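Local coordinates for cellulose-binding protein (Saccharophagus degradans, PDB 2X32), which binds a long polyisoprenoid diphosphate inside a YceI-like beta-barrel domain and is implicated in plant cell wall breakdown, at residues I117-N122 against S137-K142; R130-N135 against D171-Y176. One frame throughout, in Å; residues are numbered along the deposited sequence. Where two conformers were deposited one is given.

Contact 1 (I117-N122 against S137-K142); sequences IDTQLN and SPLLIK. With OTP ((2E,6E,10E,14E,18E,22E,26E)-3,7,11,15,19,23,27,31-octamethyldotriaconta-2,6,10,14,18,22,26,30-octaenyl trihydrogen diphosphate), chain C.
I117 packs its two methyl branches against L139 and I141, the tight, buried part of this contact. I117 CG2 meets L139 CD1 at 3.8 Å, the side chains crossing at about a right angle. With CG1 anti to the carbonyl carbon (chi1 -61°), I117 sends CD1 the other way, to 3.9 Å from I141 CD1. Both delta methyls also close on one methyl of the octaprenyl chain: OTP C18 lies 3.6 Å from I141 CD1 and 3.8 Å from I117 CD1. Cutting I117 back to an alanine removes both branches and would probably leave L139 CD1 without its CG2 partner and a gap beside I141 CD1 and C18. The partly exposed T119, Q120 and S137 end is looser: S137 is still loop, and a water links the segments, which share no direct hydrogen bond. It lies 2.8 Å from Q120 O, to which it probably donates, and accepts from S137 N. T119 divides its branches: OG1 bonds the water, CG2 lies 3.9 Å from OTP C13. The strand axes stand 9.3 Å apart, a splayed part of hairpin 115-125/130-142 in the antiparallel YceI-like barrel, where apolar side chains span the gap and wall the polyisoprenoid pocket.

Contact 2 (R130-N135 against D171-Y176); sequences RIMVQN and DFVLFY. With OTP ((2E,6E,10E,14E,18E,22E,26E)-3,7,11,15,19,23,27,31-octamethyldotriaconta-2,6,10,14,18,22,26,30-octaenyl trihydrogen diphosphate), chain C; IMD (imidazole), chain D.
The R130 guanidinium lies nearly flat against the root of F175, the two planes 18° apart, with F175 CB 3.5 Å over one face of the guanidinium, displaced to its margin. The extended R130 chain carries the group there, and salt bridges to E177 and D12 hold its nitrogens. M132 runs alongside F175, its SD oblique to the ring at 4.7 Å from the centroid, a Met-aromatic contact, while its CG touches V173 CG1. The F172 ring has N135 OD1 over the centre of one face and V133 O near its plane at the edge; its CZ reaches OTP C12 at 3.7 Å. OTP C6 approaches the Y176 ring obliquely, and Y176 OH bonds Q48 O.

The backbones pair in antiparallel register. I131 with Y176 and V133 with L174 are hydrogen-bonded pairs, the latter joined both ways, V133 N to L174 O and L174 N to V133 O, each at 2.8 Å. At the far end N135 takes over with its side chain: OD1 accepts from F172 N at 3.0 Å, and ND2 gives D171 OD1 an almost straight bond (177°) on its anti side but well out of the carboxylate plane; ND2 also bonds S137 O. CG of N135 sits between its backbone N and carbonyl carbon (chi1 54°), which turns the amide back to the neighbouring strand.

I131, V133, L174 and Y176 point to the lipid side, where L174 CD1 comes within 3.5 Å of OTP C9; M132, Q134, V173 and F175 take the other face. Such alternation is characteristic of an antiparallel barrel wall, here of the YceI-like fold around its polyisoprenoid.

Overall arrangement
Contacts 1 and 2 have centres about 13 Å apart and share strand 130-142, whose first half pairs with strand 167-177 in contact 2 while its second half stands off from strand 115-125 in contact 1. Strands 115-125, 130-142 and 167-177 are therefore successive neighbours in one antiparallel sheet. The contacts meet directly: N122 N lies 2.8 Å from Q134 O, a probable hydrogen bond, and F172 is wedged against both L121 and L139, with L121 CD2 3.8 Å from F172 CZ. Both line the same octaprenyl chain, contact 1 mainly around C13 and C18, with L121 at C3, contact 2 from about C16 to the hydrocarbon end, the two overlapping; K24 is hydrogen-bonded to the ligand elsewhere.

Contact 1 (I117-N122 against S137-K142)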
ATOM      1  N   ILE A 117      -3.204 -10.822   1.636  1.00  9.65           N
ATOM      2  CA  ILE A 117      -4.314  -9.893   1.988  1.00  9.52           C
ATOM      3  C   ILE A 117      -5.477 -10.300   1.143  1.00  9.08           C
ATOM      4  O   ILE A 117      -5.439 -10.213  -0.079  1.00  8.69           O
ATOM      5  CB  ILE A 117      -3.924  -8.432   1.727  1.00  8.23           C
ATOM      6  CG1 ILE A 117      -2.732  -8.057   2.588  1.00 13.70           C
ATOM      7  CG2 ILE A 117      -5.180  -7.474   1.939  1.00 11.64           C
ATOM      8  CD1 ILE A 117      -2.252  -6.671   2.287  1.00 13.48           C
ATOM      9  N   ASP A 118      -6.512 -10.833   1.797  1.00 10.37           N
ATOM     10  CA  ASP A 118      -7.749 -11.202   1.143  1.00 11.33           C
ATOM     11  C   ASP A 118      -8.679  -9.991   1.259  1.00 12.24           C
ATOM     12  O   ASP A 118      -9.126  -9.634   2.353  1.00 12.19           O
ATOM     13  CB  ASP A 118      -8.373 -12.434   1.842  1.00 12.96           C
ATOM     14  CG  ASP A 118      -7.567 -13.690   1.605  1.00 19.59           C
ATOM     15  OD1 ASP A 118      -7.366 -14.040   0.408  1.00 25.72           O
ATOM     16  OD2 ASP A 118      -7.143 -14.344   2.610  1.00 29.28           O
ATOM     17  N   THR A 119      -8.886  -9.302   0.152  1.00 11.45           N
ATOM     18  CA  THR A 119      -9.675  -8.056   0.217  1.00 11.26           C
ATOM     19  C   THR A 119     -10.375  -7.853  -1.106  1.00 10.70           C
ATOM     20  O   THR A 119     -10.197  -8.596  -2.078  1.00 11.87           O
ATOM     21  CB  THR A 119      -8.801  -6.858   0.571  1.00 12.87           C
ATOM     22  OG1 THR A 119      -9.616  -5.744   1.002  1.00 11.66           O
ATOM     23  CG2 THR A 119      -7.944  -6.432  -0.632  1.00 12.73           C
ATOM     24  N   GLN A 120     -11.182  -6.813  -1.182  1.00  8.10           N
ATOM     25  CA  GLN A 120     -11.937  -6.519  -2.368  1.00  5.81           C
ATOM     26  C   GLN A 120     -11.462  -5.162  -2.910  1.00  4.71           C
ATOM     27  O   GLN A 120     -11.321  -4.192  -2.134  1.00  5.47           O
ATOM     28  CB  GLN A 120     -13.425  -6.434  -2.002  1.00  6.14           C
ATOM     29  CG  GLN A 120     -14.302  -6.387  -3.135  1.00  6.46           C
ATOM     30  CD  GLN A 120     -15.762  -6.581  -2.624  1.00  9.01           C
ATOM     31  OE1 GLN A 120     -16.284  -5.675  -1.949  1.00 12.44           O
ATOM     32  NE2 GLN A 120     -16.365  -7.767  -2.805  1.00  8.28           N
ATOM     33  N   LEU A 121     -11.183  -5.154  -4.202  1.00  5.00           N
ATOM     34  CA  LEU A 121     -10.752  -3.949  -4.913  1.00  4.68           C
ATOM     35  C   LEU A 121     -11.857  -3.461  -5.811  1.00  5.38           C
ATOM     36  O   LEU A 121     -12.674  -4.239  -6.321  1.00  6.12           O
ATOM     37  CB  LEU A 121      -9.503  -4.185  -5.742  1.00  5.68           C
ATOM     38  CG  LEU A 121      -8.321  -4.762  -4.946  1.00  5.37           C
ATOM     39  CD1 LEU A 121      -7.089  -4.979  -5.906  1.00  7.75           C
ATOM     40  CD2 LEU A 121      -7.907  -3.907  -3.745  1.00  7.07           C
ATOM     41  N   ASN A 122     -11.908  -2.128  -5.950  1.00  3.84           N
ATOM     42  CA  ASN A 122     -12.746  -1.469  -6.897  1.00  3.86           C
ATOM     43  C   ASN A 122     -11.879  -1.097  -8.095  1.00  5.18           C
ATOM     44  O   ASN A 122     -10.827  -0.472  -7.930  1.00  4.63           O
ATOM     45  CB  ASN A 122     -13.389  -0.214  -6.300  1.00  5.49           C
ATOM     46  CG  ASN A 122     -14.410   0.375  -7.219  1.00  6.66           C
ATOM     47  OD1 ASN A 122     -14.059   1.081  -8.203  1.00  4.64           O
ATOM     48  ND2 ASN A 122     -15.717   0.077  -6.961  1.00  9.21           N
ATOM     49  N   SER A 137     -13.056  -1.223   0.582  1.00  8.73           N
ATOM     50  CA  SER A 137     -13.476  -0.910   1.942  1.00 11.67           C
ATOM     51  C   SER A 137     -12.282  -0.590   2.780  1.00 11.26           C
ATOM     52  O   SER A 137     -11.137  -0.901   2.408  1.00  8.89           O
ATOM     53  CB  SER A 137     -14.246  -2.062   2.520  1.00 12.61           C
ATOM     54  OG  SER A 137     -13.430  -3.209   2.522  1.00 18.80           O
ATOM     55  N   PRO A 138     -12.535   0.007   3.958  1.00 14.29           N
ATOM     56  CA  PRO A 138     -11.425   0.180   4.845  1.00 14.21           C
ATOM     57  C   PRO A 138     -10.619  -1.152   5.047  1.00 14.44           C
ATOM     58  O   PRO A 138     -11.193  -2.223   5.163  1.00 16.18           O
ATOM     59  CB  PRO A 138     -12.069   0.689   6.124  1.00 15.05           C
ATOM     60  CG  PRO A 138     -13.320   1.463   5.622  1.00 16.29           C
ATOM     61  CD  PRO A 138     -13.799   0.560   4.501  1.00 14.79           C
ATOM     62  N   LEU A 139      -9.307  -1.038   4.985  1.00 13.67           N
ATOM     63  CA  LEU A 139      -8.347  -2.147   4.888  1.00 13.27           C
ATOM     64  C   LEU A 139      -7.408  -1.993   6.076  1.00 13.27           C
ATOM     65  O   LEU A 139      -6.754  -0.961   6.195  1.00 15.17           O
ATOM     66  CB  LEU A 139      -7.558  -2.045   3.584  1.00 13.49           C
ATOM     67  CG  LEU A 139      -6.421  -3.073   3.351  1.00 12.69           C
ATOM     68  CD1 LEU A 139      -6.902  -4.538   3.541  1.00 16.59           C
ATOM     69  CD2 LEU A 139      -5.822  -2.867   1.927  1.00 17.09           C
ATOM     70  N   LEU A 140      -7.363  -2.969   6.982  1.00 11.89           N
ATOM     71  CA  LEU A 140      -6.568  -2.850   8.193  0.50 12.34           C
ATOM     72  C   LEU A 140      -5.415  -3.818   8.121  1.00 12.96           C
ATOM     73  O   LEU A 140      -5.616  -5.005   7.771  1.00 15.87           O
ATOM     74  CB  LEU A 140      -7.440  -3.195   9.402  0.50 12.15           C
ATOM     75  CG  LEU A 140      -8.724  -2.381   9.587  0.50 12.19           C
ATOM     76  CD1 LEU A 140      -9.646  -3.097  10.587  0.50 14.54           C
ATOM     77  CD2 LEU A 140      -8.384  -0.900   9.981  0.50 11.32           C
ATOM     78  N   ILE A 141      -4.223  -3.352   8.455  1.00 10.88           N
ATOM     79  CA  ILE A 141      -3.022  -4.177   8.554  1.00 11.17           C
ATOM     80  C   ILE A 141      -2.662  -4.291  10.031  1.00  8.90           C
ATOM     81  O   ILE A 141      -2.720  -3.291  10.789  1.00  9.49           O
ATOM     82  CB  ILE A 141      -1.792  -3.473   7.871  1.00 11.36           C
ATOM     83  CG1 ILE A 141      -1.964  -3.436   6.359  1.00 16.63           C
ATOM     84  CG2 ILE A 141      -0.465  -4.148   8.295  1.00 14.32           C
ATOM     85  CD1 ILE A 141      -1.977  -4.865   5.755  1.00 17.15           C
ATOM     86  N   LYS A 142      -2.291  -5.489  10.454  1.00  8.22           N
ATOM     87  CA  LYS A 142      -1.846  -5.717  11.822  1.00  8.42           C
ATOM     88  C   LYS A 142      -0.325  -5.796  11.847  1.00  7.65           C
ATOM     89  O   LYS A 142       0.270  -6.589  11.115  1.00  7.47           O
ATOM     90  CB  LYS A 142      -2.464  -7.035  12.352  1.00  9.45           C
ATOM     91  CG  LYS A 142      -3.977  -6.928  12.534  1.00 14.31           C
ATOM     92  CD  LYS A 142      -4.614  -8.047  13.302  1.00 22.44           C
ATOM     93  CE  LYS A 142      -6.120  -7.708  13.612  1.00 27.52           C
ATOM     94  NZ  LYS A 142      -6.294  -6.234  13.996  1.00 31.41           N
TER
HETATM   95  O7  OTP C1174       3.519  12.016  20.479  0.50 32.14           O
HETATM   96  P2  OTP C1174       4.909  12.386  20.034  0.50 29.91           P
HETATM   97  O5  OTP C1174       5.889  12.491  21.189  0.50 31.96           O
HETATM   98  O6  OTP C1174       4.969  13.531  19.060  0.50 29.44           O
HETATM   99  O4  OTP C1174       5.425  11.041  19.229  1.00 32.65           O
HETATM  100  P1  OTP C1174       5.696  10.901  17.643  1.00 31.70           P
HETATM  101  O2  OTP C1174       4.324  10.731  17.021  1.00 33.32           O
HETATM  102  O3  OTP C1174       6.739  11.848  17.087  1.00 37.61           O
HETATM  103  O1  OTP C1174       6.310   9.424  17.392  1.00 30.72           O
HETATM  104  C40 OTP C1174       5.428   8.301  17.585  1.00 23.59           C
HETATM  105  C39 OTP C1174       5.272   7.507  16.281  1.00 20.06           C
HETATM  106  C37 OTP C1174       4.107   7.107  15.810  1.00 16.74           C
HETATM  107  C38 OTP C1174       2.723   7.382  16.413  1.00 17.55           C
HETATM  108  C36 OTP C1174       4.066   6.276  14.531  1.00 17.38           C
HETATM  109  C35 OTP C1174       3.732   4.821  14.738  1.00 18.06           C
HETATM  110  C34 OTP C1174       3.615   4.086  13.389  1.00 17.41           C
HETATM  111  C32 OTP C1174       2.768   3.085  13.119  1.00 13.20           C
HETATM  112  C33 OTP C1174       1.740   2.623  14.095  1.00 14.32           C
HETATM  113  C31 OTP C1174       2.761   2.537  11.684  1.00 13.34           C
HETATM  114  C30 OTP C1174       2.994   1.061  11.489  1.00 13.68           C
HETATM  115  C29 OTP C1174       2.851   0.648  10.028  1.00 11.86           C
HETATM  116  C27 OTP C1174       2.331  -0.505   9.619  1.00 10.61           C
HETATM  117  C28 OTP C1174       1.903  -1.644  10.541  1.00 13.01           C
HETATM  118  C26 OTP C1174       2.076  -0.770   8.152  1.00 10.32           C
HETATM  119  C25 OTP C1174       2.368   0.362   7.191  1.00  8.88           C
HETATM  120  C24 OTP C1174       1.709   0.211   5.809  1.00  9.27           C
HETATM  121  C22 OTP C1174       2.307  -0.204   4.695  1.00  8.65           C
HETATM  122  C23 OTP C1174       3.783  -0.475   4.535  1.00 10.54           C
HETATM  123  C21 OTP C1174       1.464  -0.356   3.462  1.00  8.95           C
HETATM  124  C20 OTP C1174       1.258  -1.835   3.037  1.00 12.14           C
HETATM  125  C19 OTP C1174       0.448  -1.999   1.750  1.00  9.21           C
HETATM  126  C17 OTP C1174      -0.823  -2.388   1.662  1.00  8.99           C
HETATM  127  C18 OTP C1174      -1.662  -2.916   2.774  1.00 11.92           C
HETATM  128  C16 OTP C1174      -1.513  -2.307   0.309  1.00  8.54           C
HETATM  129  C15 OTP C1174      -2.000  -3.641  -0.179  1.00  7.86           C
HETATM  130  C14 OTP C1174      -2.349  -3.603  -1.645  1.00  8.57           C
HETATM  131  C12 OTP C1174      -3.362  -4.297  -2.221  1.00  8.65           C
HETATM  132  C13 OTP C1174      -4.318  -5.164  -1.405  1.00 13.39           C
HETATM  133  C11 OTP C1174      -3.626  -4.254  -3.691  1.00  7.24           C
HETATM  134  C10 OTP C1174      -2.870  -3.280  -4.502  1.00  8.19           C
HETATM  135  C9  OTP C1174      -3.349  -3.080  -5.942  1.00  8.40           C
HETATM  136  C7  OTP C1174      -2.763  -3.549  -7.056  1.00  7.54           C
HETATM  137  C8  OTP C1174      -1.431  -4.267  -7.128  1.00  7.25           C
HETATM  138  C6  OTP C1174      -3.460  -3.304  -8.373  1.00  6.38           C
HETATM  139  C5  OTP C1174      -4.291  -4.474  -8.863  1.00  8.10           C
HETATM  140  C4  OTP C1174      -4.890  -4.237 -10.219  1.00  9.13           C
HETATM  141  C2  OTP C1174      -6.105  -4.669 -10.570  1.00  8.20           C
HETATM  142  C3  OTP C1174      -7.079  -5.455  -9.762  1.00 11.22           C
HETATM  143  C1  OTP C1174      -6.567  -4.384 -11.971  1.00  8.78           C
HETATM  144  O   HOH W   1     -10.633  -3.155   0.373  1.00 14.53           O

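Contact 2 (R130-N135 against D171-Y176)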
ATOM      1  N   ARG A 130      -6.884   3.972 -19.441  1.00  6.19           N
ATOM      2  CA  ARG A 130      -6.588   4.264 -18.029  1.00  5.56           C
ATOM      3  C   ARG A 130      -7.604   3.642 -17.115  1.00  4.79           C
ATOM      4  O   ARG A 130      -8.786   3.703 -17.407  1.00  5.76           O
ATOM      5  CB  ARG A 130      -6.565   5.779 -17.799  1.00  5.44           C
ATOM      6  CG  ARG A 130      -6.072   6.238 -16.468  1.00  6.91           C
ATOM      7  CD  ARG A 130      -6.092   7.787 -16.424  1.00  6.41           C
ATOM      8  NE  ARG A 130      -5.566   8.375 -15.210  1.00  6.74           N
ATOM      9  CZ  ARG A 130      -4.282   8.549 -14.943  1.00  7.06           C
ATOM     10  NH1 ARG A 130      -3.313   8.097 -15.722  1.00  8.18           N
ATOM     11  NH2 ARG A 130      -3.939   9.152 -13.842  1.00  7.95           N
ATOM     12  N   ILE A 131      -7.120   3.023 -16.037  1.00  4.95           N
ATOM     13  CA  ILE A 131      -7.980   2.466 -15.031  1.00  4.30           C
ATOM     14  C   ILE A 131      -7.559   2.975 -13.655  1.00  4.62           C
ATOM     15  O   ILE A 131      -6.411   3.386 -13.443  1.00  4.86           O
ATOM     16  CB  ILE A 131      -7.986   0.908 -15.090  1.00  5.28           C
ATOM     17  CG1 ILE A 131      -6.632   0.387 -14.655  1.00  4.47           C
ATOM     18  CG2 ILE A 131      -8.463   0.376 -16.466  1.00  6.23           C
ATOM     19  CD1 ILE A 131      -6.554  -1.145 -14.591  1.00  5.93           C
ATOM     20  N   MET A 132      -8.515   2.979 -12.739  1.00  4.23           N
ATOM     21  CA  MET A 132      -8.342   3.391 -11.354  1.00  4.56           C
ATOM     22  C   MET A 132      -8.674   2.204 -10.434  1.00  5.05           C
ATOM     23  O   MET A 132      -9.776   1.603 -10.555  1.00  4.83           O
ATOM     24  CB  MET A 132      -9.224   4.605 -11.040  1.00  6.31           C
ATOM     25  CG  MET A 132      -9.073   5.096  -9.609  1.00  6.17           C
ATOM     26  SD  MET A 132     -10.149   6.519  -9.244  1.00  7.63           S
ATOM     27  CE  MET A 132     -11.765   5.913  -9.678  1.00  6.37           C
ATOM     28  N   VAL A 133      -7.749   1.897  -9.532  1.00  4.27           N
ATOM     29  CA  VAL A 133      -7.889   0.777  -8.611  1.00  3.59           C
ATOM     30  C   VAL A 133      -7.759   1.257  -7.191  1.00  5.58           C
ATOM     31  O   VAL A 133      -6.804   1.932  -6.831  1.00  5.49           O
ATOM     32  CB  VAL A 133      -6.830  -0.335  -8.876  1.00  4.41           C
ATOM     33  CG1 VAL A 133      -7.084  -1.568  -8.011  1.00  5.77           C
ATOM     34  CG2 VAL A 133      -6.838  -0.719 -10.371  1.00  4.68           C
ATOM     35  N   GLN A 134      -8.730   0.891  -6.376  1.00  3.74           N
ATOM     36  CA  GLN A 134      -8.680   1.322  -4.986  0.50  4.26           C
ATOM     37  C   GLN A 134      -9.273   0.274  -4.060  1.00  4.98           C
ATOM     38  O   GLN A 134     -10.016  -0.613  -4.487  1.00  5.50           O
ATOM     39  CB  GLN A 134      -9.339   2.705  -4.883  0.50  4.11           C
ATOM     40  CG  GLN A 134     -10.858   2.694  -5.214  0.50  3.45           C
ATOM     41  CD  GLN A 134     -11.431   4.058  -5.275  0.50  2.84           C
ATOM     42  OE1 GLN A 134     -11.253   4.869  -4.348  0.50  2.82           O
ATOM     43  NE2 GLN A 134     -12.105   4.356  -6.386  0.50  2.00           N
ATOM     44  N   ASN A 135      -8.911   0.341  -2.797  1.00  4.72           N
ATOM     45  CA  ASN A 135      -9.532  -0.569  -1.827  1.00  4.34           C
ATOM     46  C   ASN A 135     -11.005  -0.234  -1.698  1.00  4.22           C
ATOM     47  O   ASN A 135     -11.398   0.939  -1.461  1.00  4.90           O
ATOM     48  CB  ASN A 135      -8.838  -0.535  -0.461  1.00  4.36           C
ATOM     49  CG  ASN A 135      -8.725   0.875   0.129  1.00  6.28           C
ATOM     50  OD1 ASN A 135      -8.096   1.760  -0.485  1.00  6.37           O
ATOM     51  ND2 ASN A 135      -9.250   1.069   1.339  1.00  6.57           N
ATOM     52  N   ASP A 171      -5.177   2.995   2.872  1.00  4.85           N
ATOM     53  CA  ASP A 171      -6.002   3.391   1.741  1.00  6.40           C
ATOM     54  C   ASP A 171      -5.156   3.723   0.562  1.00  5.80           C
ATOM     55  O   ASP A 171      -4.049   4.236   0.710  1.00  5.82           O
ATOM     56  CB  ASP A 171      -6.810   4.614   2.084  1.00  7.13           C
ATOM     57  CG  ASP A 171      -7.879   4.311   3.051  1.00 13.54           C
ATOM     58  OD1 ASP A 171      -8.848   3.613   2.714  1.00 12.49           O
ATOM     59  OD2 ASP A 171      -7.771   4.849   4.180  1.00 19.27           O
ATOM     60  N   PHE A 172      -5.634   3.416  -0.635  1.00  5.34           N
ATOM     61  CA  PHE A 172      -4.866   3.731  -1.835  1.00  5.14           C
ATOM     62  C   PHE A 172      -5.772   4.027  -2.987  1.00  4.58           C
ATOM     63  O   PHE A 172      -6.891   3.499  -3.074  1.00  6.21           O
ATOM     64  CB  PHE A 172      -3.852   2.635  -2.188  1.00  4.36           C
ATOM     65  CG  PHE A 172      -4.429   1.224  -2.278  1.00  3.79           C
ATOM     66  CD1 PHE A 172      -5.076   0.767  -3.440  1.00  4.92           C
ATOM     67  CD2 PHE A 172      -4.364   0.365  -1.197  1.00  6.24           C
ATOM     68  CE1 PHE A 172      -5.618  -0.491  -3.490  1.00  6.27           C
ATOM     69  CE2 PHE A 172      -4.929  -0.890  -1.278  1.00  7.04           C
ATOM     70  CZ  PHE A 172      -5.520  -1.301  -2.432  1.00  6.48           C
ATOM     71  N   VAL A 173      -5.310   4.865  -3.884  1.00  5.62           N
ATOM     72  CA  VAL A 173      -5.925   5.083  -5.217  1.00  5.16           C
ATOM     73  C   VAL A 173      -4.773   4.972  -6.210  1.00  4.96           C
ATOM     74  O   VAL A 173      -3.829   5.780  -6.196  1.00  5.59           O
ATOM     75  CB  VAL A 173      -6.624   6.416  -5.327  1.00  5.47           C
ATOM     76  CG1 VAL A 173      -7.208   6.582  -6.753  1.00  6.53           C
ATOM     77  CG2 VAL A 173      -7.733   6.546  -4.223  1.00  8.61           C
ATOM     78  N   LEU A 174      -4.842   3.963  -7.072  1.00  5.33           N
ATOM     79  CA  LEU A 174      -3.786   3.650  -8.030  1.00  5.22           C
ATOM     80  C   LEU A 174      -4.318   3.882  -9.432  1.00  5.39           C
ATOM     81  O   LEU A 174      -5.454   3.455  -9.738  1.00  6.69           O
ATOM     82  CB  LEU A 174      -3.359   2.207  -7.889  1.00  5.26           C
ATOM     83  CG  LEU A 174      -2.928   1.809  -6.485  1.00  3.85           C
ATOM     84  CD1 LEU A 174      -2.645   0.330  -6.442  1.00  6.00           C
ATOM     85  CD2 LEU A 174      -1.743   2.592  -5.893  1.00  4.46           C
ATOM     86  N   PHE A 175      -3.535   4.534 -10.275  1.00  4.21           N
ATOM     87  CA  PHE A 175      -3.922   4.723 -11.664  1.00  4.36           C
ATOM     88  C   PHE A 175      -2.978   3.965 -12.528  1.00  4.55           C
ATOM     89  O   PHE A 175      -1.750   4.097 -12.378  1.00  4.45           O
ATOM     90  CB  PHE A 175      -3.856   6.216 -11.988  1.00  4.84           C
ATOM     91  CG  PHE A 175      -4.871   7.030 -11.241  1.00  4.06           C
ATOM     92  CD1 PHE A 175      -6.161   7.228 -11.750  1.00  6.59           C
ATOM     93  CD2 PHE A 175      -4.571   7.595 -10.011  1.00  5.52           C
ATOM     94  CE1 PHE A 175      -7.114   7.948 -11.033  1.00  6.24           C
ATOM     95  CE2 PHE A 175      -5.537   8.325  -9.309  1.00  5.95           C
ATOM     96  CZ  PHE A 175      -6.780   8.484  -9.804  1.00  6.31           C
ATOM     97  N   TYR A 176      -3.518   3.091 -13.375  1.00  4.39           N
ATOM     98  CA  TYR A 176      -2.713   2.294 -14.291  1.00  4.94           C
ATOM     99  C   TYR A 176      -3.091   2.661 -15.721  1.00  5.90           C
ATOM    100  O   TYR A 176      -4.270   2.874 -16.035  1.00  5.63           O
ATOM    101  CB  TYR A 176      -2.924   0.773 -14.041  1.00  5.73           C
ATOM    102  CG  TYR A 176      -2.290   0.209 -12.820  1.00  5.44           C
ATOM    103  CD1 TYR A 176      -1.000  -0.242 -12.817  1.00  4.35           C
ATOM    104  CD2 TYR A 176      -2.984   0.128 -11.620  1.00  6.08           C
ATOM    105  CE1 TYR A 176      -0.402  -0.806 -11.690  1.00  5.34           C
ATOM    106  CE2 TYR A 176      -2.395  -0.396 -10.495  1.00  5.94           C
ATOM    107  CZ  TYR A 176      -1.096  -0.849 -10.521  1.00  5.71           C
ATOM    108  OH  TYR A 176      -0.479  -1.389  -9.412  1.00  8.44           O
TER
HETATM  109  O7  OTP C1174       3.519  12.016  20.479  0.50 32.14           O
HETATM  110  P2  OTP C1174       4.909  12.386  20.034  0.50 29.91           P
HETATM  111  O5  OTP C1174       5.889  12.491  21.189  0.50 31.96           O
HETATM  112  O6  OTP C1174       4.969  13.531  19.060  0.50 29.44           O
HETATM  113  O4  OTP C1174       5.425  11.041  19.229  1.00 32.65           O
HETATM  114  P1  OTP C1174       5.696  10.901  17.643  1.00 31.70           P
HETATM  115  O2  OTP C1174       4.324  10.731  17.021  1.00 33.32           O
HETATM  116  O3  OTP C1174       6.739  11.848  17.087  1.00 37.61           O
HETATM  117  O1  OTP C1174       6.310   9.424  17.392  1.00 30.72           O
HETATM  118  C40 OTP C1174       5.428   8.301  17.585  1.00 23.59           C
HETATM  119  C39 OTP C1174       5.272   7.507  16.281  1.00 20.06           C
HETATM  120  C37 OTP C1174       4.107   7.107  15.810  1.00 16.74           C
HETATM  121  C38 OTP C1174       2.723   7.382  16.413  1.00 17.55           C
HETATM  122  C36 OTP C1174       4.066   6.276  14.531  1.00 17.38           C
HETATM  123  C35 OTP C1174       3.732   4.821  14.738  1.00 18.06           C
HETATM  124  C34 OTP C1174       3.615   4.086  13.389  1.00 17.41           C
HETATM  125  C32 OTP C1174       2.768   3.085  13.119  1.00 13.20           C
HETATM  126  C33 OTP C1174       1.740   2.623  14.095  1.00 14.32           C
HETATM  127  C31 OTP C1174       2.761   2.537  11.684  1.00 13.34           C
HETATM  128  C30 OTP C1174       2.994   1.061  11.489  1.00 13.68           C
HETATM  129  C29 OTP C1174       2.851   0.648  10.028  1.00 11.86           C
HETATM  130  C27 OTP C1174       2.331  -0.505   9.619  1.00 10.61           C
HETATM  131  C28 OTP C1174       1.903  -1.644  10.541  1.00 13.01           C
HETATM  132  C26 OTP C1174       2.076  -0.770   8.152  1.00 10.32           C
HETATM  133  C25 OTP C1174       2.368   0.362   7.191  1.00  8.88           C
HETATM  134  C24 OTP C1174       1.709   0.211   5.809  1.00  9.27           C
HETATM  135  C22 OTP C1174       2.307  -0.204   4.695  1.00  8.65           C
HETATM  136  C23 OTP C1174       3.783  -0.475   4.535  1.00 10.54           C
HETATM  137  C21 OTP C1174       1.464  -0.356   3.462  1.00  8.95           C
HETATM  138  C20 OTP C1174       1.258  -1.835   3.037  1.00 12.14           C
HETATM  139  C19 OTP C1174       0.448  -1.999   1.750  1.00  9.21           C
HETATM  140  C17 OTP C1174      -0.823  -2.388   1.662  1.00  8.99           C
HETATM  141  C18 OTP C1174      -1.662  -2.916   2.774  1.00 11.92           C
HETATM  142  C16 OTP C1174      -1.513  -2.307   0.309  1.00  8.54           C
HETATM  143  C15 OTP C1174      -2.000  -3.641  -0.179  1.00  7.86           C
HETATM  144  C14 OTP C1174      -2.349  -3.603  -1.645  1.00  8.57           C
HETATM  145  C12 OTP C1174      -3.362  -4.297  -2.221  1.00  8.65           C
HETATM  146  C13 OTP C1174      -4.318  -5.164  -1.405  1.00 13.39           C
HETATM  147  C11 OTP C1174      -3.626  -4.254  -3.691  1.00  7.24           C
HETATM  148  C10 OTP C1174      -2.870  -3.280  -4.502  1.00  8.19           C
HETATM  149  C9  OTP C1174      -3.349  -3.080  -5.942  1.00  8.40           C
HETATM  150  C7  OTP C1174      -2.763  -3.549  -7.056  1.00  7.54           C
HETATM  151  C8  OTP C1174      -1.431  -4.267  -7.128  1.00  7.25           C
HETATM  152  C6  OTP C1174      -3.460  -3.304  -8.373  1.00  6.38           C
HETATM  153  C5  OTP C1174      -4.291  -4.474  -8.863  1.00  8.10           C
HETATM  154  C4  OTP C1174      -4.890  -4.237 -10.219  1.00  9.13           C
HETATM  155  C2  OTP C1174      -6.105  -4.669 -10.570  1.00  8.20           C
HETATM  156  C3  OTP C1174      -7.079  -5.455  -9.762  1.00 11.22           C
HETATM  157  C1  OTP C1174      -6.567  -4.384 -11.971  1.00  8.78           C
HETATM  158  N1  IMD D1175      -9.462   5.971  -0.331  1.00 31.15           N
HETATM  159  C2  IMD D1175     -10.043   6.120  -1.558  1.00 28.15           C
HETATM  160  N3  IMD D1175     -10.494   4.896  -1.951  1.00 25.93           N
HETATM  161  C4  IMD D1175     -10.216   3.959  -1.010  1.00 27.28           C
HETATM  162  C5  IMD D1175      -9.556   4.645   0.009  1.00 29.25           C